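Local coordinates for glucokinase (Leishmania braziliensis MHOM/BR/75/M2904, PDB 6EDI), which probably phosphorylates D-glucose at the expense of ATP, at residues Ala355-Phe360 and Phe390-Ser395. Residues are numbered along the deposited sequence; the frame is centred on the assembly and turned at random.
Sequences ANSFYF and FLRQVS
The Phe-360 ring and the guanidinium of Arg-392 lie almost parallel, their planes 10° apart, yet they overlap by their stems rather than ring on group. Over the centre of one ring face sits CG of Arg-392, while CD of Arg-392 comes to 3.3 Å from CG of Phe-360, near the rim; the opposite face is covered by Tyr-359 CD2, so the ring is sandwiched between an aliphatic chain and its own neighbour. The guanidinium in turn receives Phe-360 CB on one face, off its centre and 3.3 Å from Arg-392 CZ, and Ser-357 O lies farther off on that same face. A bend at chi3 (60°) in an arginine chain extended at chi2 turns the head group across the base of the phenylalanine and on toward the start of the short helix. There Ser-357 OG, held anti to its own backbone N (chi1 -172°), stands 3.1 Å from Arg-392 NH2. Glu-361, which follows Phe-360 at the end of the helix, makes a long, weak ion pair with the same NH2, which would partly offset the arginine's charge in this buried setting. Tyr-327 and Leu-369 add further contacts to Phe-360 from two other helices, while Met-181 meets Arg-392 from the neighbouring strand. The case illustrates how a long polar side chain can serve a protein interior, its methylenes covering an aromatic face and its charged end reaching a helix. Here it joins helix 357-361 to strand 389-393, an inner strand of one of the two large mixed sheets, in a protein of the actin-like ATPase (ASKHA) fold.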
loop_
_atom_site.group_PDB
_atom_site.type_symbol
_atom_site.label_atom_id
_atom_site.label_comp_id
_atom_site.label_asym_id
_atom_site.label_seq_id
_atom_site.Cartn_x
_atom_site.Cartn_y
_atom_site.Cartn_z
ATOM N N ALA A 355 -2.450 20.767 -17.218
ATOM C CA ALA A 355 -1.835 21.629 -18.245
ATOM C C ALA A 355 -1.608 20.917 -19.580
ATOM O O ALA A 355 -1.674 21.540 -20.644
ATOM C CB ALA A 355 -0.527 22.193 -17.740
ATOM N N ASN A 356 -1.334 19.614 -19.516
ATOM C CA ASN A 356 -1.063 18.820 -20.704
ATOM C C ASN A 356 -2.299 18.078 -21.206
ATOM O O ASN A 356 -2.196 17.029 -21.848
ATOM C CB ASN A 356 0.055 17.817 -20.431
ATOM C CG ASN A 356 1.399 18.474 -20.160
ATOM O OD1 ASN A 356 1.585 19.674 -20.355
ATOM N ND2 ASN A 356 2.358 17.665 -19.727
ATOM N N SER A 357 -3.472 18.622 -20.906
ATOM C CA SER A 357 -4.718 18.033 -21.371
ATOM C C SER A 357 -4.711 17.763 -22.879
ATOM O O SER A 357 -5.229 16.735 -23.329
ATOM C CB SER A 357 -5.894 18.924 -21.000
ATOM O OG SER A 357 -7.104 18.261 -21.296
ATOM N N PHE A 358 -4.108 18.680 -23.636
ATOM C CA PHE A 358 -3.946 18.541 -25.084
ATOM C C PHE A 358 -3.453 17.148 -25.494
ATOM O O PHE A 358 -3.956 16.561 -26.457
ATOM C CB PHE A 358 -3.010 19.636 -25.638
ATOM C CG PHE A 358 -1.540 19.361 -25.419
ATOM C CD1 PHE A 358 -0.913 19.754 -24.243
ATOM C CD2 PHE A 358 -0.793 18.699 -26.385
ATOM C CE1 PHE A 358 0.433 19.494 -24.036
ATOM C CE2 PHE A 358 0.556 18.431 -26.184
ATOM C CZ PHE A 358 1.168 18.833 -25.015
ATOM N N TYR A 359 -2.484 16.609 -24.763
ATOM C CA TYR A 359 -1.957 15.291 -25.097
ATOM C C TYR A 359 -3.040 14.219 -24.966
ATOM O O TYR A 359 -3.195 13.364 -25.842
ATOM C CB TYR A 359 -0.718 14.950 -24.249
ATOM C CG TYR A 359 -0.167 13.565 -24.542
ATOM C CD1 TYR A 359 0.672 13.346 -25.634
ATOM C CD2 TYR A 359 -0.493 12.478 -23.745
ATOM C CE1 TYR A 359 1.170 12.076 -25.924
ATOM C CE2 TYR A 359 0.004 11.196 -24.029
ATOM C CZ TYR A 359 0.835 11.010 -25.123
ATOM O OH TYR A 359 1.334 9.747 -25.421
ATOM N N PHE A 360 -3.805 14.275 -23.886
ATOM C CA PHE A 360 -4.778 13.227 -23.617
ATOM C C PHE A 360 -6.084 13.420 -24.376
ATOM O O PHE A 360 -6.922 12.514 -24.419
ATOM C CB PHE A 360 -5.077 13.145 -22.129
ATOM C CG PHE A 360 -3.860 12.992 -21.259
ATOM C CD1 PHE A 360 -3.319 11.737 -21.008
ATOM C CD2 PHE A 360 -3.304 14.092 -20.633
ATOM C CE1 PHE A 360 -2.213 11.600 -20.185
ATOM C CE2 PHE A 360 -2.198 13.961 -19.814
ATOM C CZ PHE A 360 -1.651 12.717 -19.592
ATOM N N PHE A 390 -9.165 4.219 -15.505
ATOM C CA PHE A 390 -8.211 5.323 -15.359
ATOM C C PHE A 390 -8.891 6.663 -15.543
ATOM O O PHE A 390 -9.745 6.817 -16.423
ATOM C CB PHE A 390 -7.051 5.220 -16.349
ATOM C CG PHE A 390 -5.907 4.366 -15.864
ATOM C CD1 PHE A 390 -6.109 3.035 -15.520
ATOM C CD2 PHE A 390 -4.630 4.894 -15.766
ATOM C CE1 PHE A 390 -5.049 2.252 -15.082
ATOM C CE2 PHE A 390 -3.571 4.131 -15.342
ATOM C CZ PHE A 390 -3.772 2.807 -14.988
ATOM N N LEU A 391 -8.525 7.606 -14.683
ATOM C CA LEU A 391 -9.071 8.963 -14.711
ATOM C C LEU A 391 -7.933 9.980 -14.763
ATOM O O LEU A 391 -6.819 9.694 -14.329
ATOM C CB LEU A 391 -9.937 9.230 -13.470
ATOM C CG LEU A 391 -11.083 8.283 -13.117
ATOM C CD1 LEU A 391 -11.781 8.803 -11.870
ATOM C CD2 LEU A 391 -12.076 8.150 -14.266
ATOM N N ARG A 392 -8.250 11.178 -15.256
ATOM C CA ARG A 392 -7.314 12.273 -15.464
ATOM C C ARG A 392 -7.897 13.549 -14.897
ATOM O O ARG A 392 -9.029 13.886 -15.227
ATOM C CB ARG A 392 -7.247 12.535 -16.952
ATOM C CG ARG A 392 -5.980 12.259 -17.615
ATOM C CD ARG A 392 -6.263 12.454 -19.074
ATOM N NE ARG A 392 -6.699 13.819 -19.295
ATOM C CZ ARG A 392 -7.601 14.177 -20.195
ATOM N NH1 ARG A 392 -8.151 13.260 -20.967
ATOM N NH2 ARG A 392 -7.932 15.451 -20.321
ATOM N N GLN A 393 -7.128 14.295 -14.110
ATOM C CA GLN A 393 -7.587 15.610 -13.666
ATOM C C GLN A 393 -7.651 16.592 -14.838
ATOM O O GLN A 393 -6.716 16.669 -15.632
ATOM C CB GLN A 393 -6.667 16.173 -12.580
ATOM C CG GLN A 393 -7.303 17.352 -11.860
ATOM C CD GLN A 393 -6.448 17.925 -10.759
ATOM O OE1 GLN A 393 -5.436 17.339 -10.367
ATOM N NE2 GLN A 393 -6.842 19.107 -10.260
ATOM N N VAL A 394 -8.746 17.353 -14.933
ATOM C CA VAL A 394 -8.892 18.358 -15.989
ATOM C C VAL A 394 -9.113 19.773 -15.464
ATOM O O VAL A 394 -8.875 20.744 -16.188
ATOM C CB VAL A 394 -10.019 17.999 -16.974
ATOM C CG1 VAL A 394 -9.704 16.695 -17.690
ATOM C CG2 VAL A 394 -11.368 17.905 -16.253
ATOM N N SER A 395 -9.595 19.901 -14.228
ATOM C CA SER A 395 -9.877 21.225 -13.660
ATOM C C SER A 395 -9.026 21.443 -12.423
ATOM O O SER A 395 -8.994 20.588 -11.527
ATOM C CB SER A 395 -11.358 21.362 -13.269
ATOM O OG SER A 395 -12.237 20.849 -14.257
#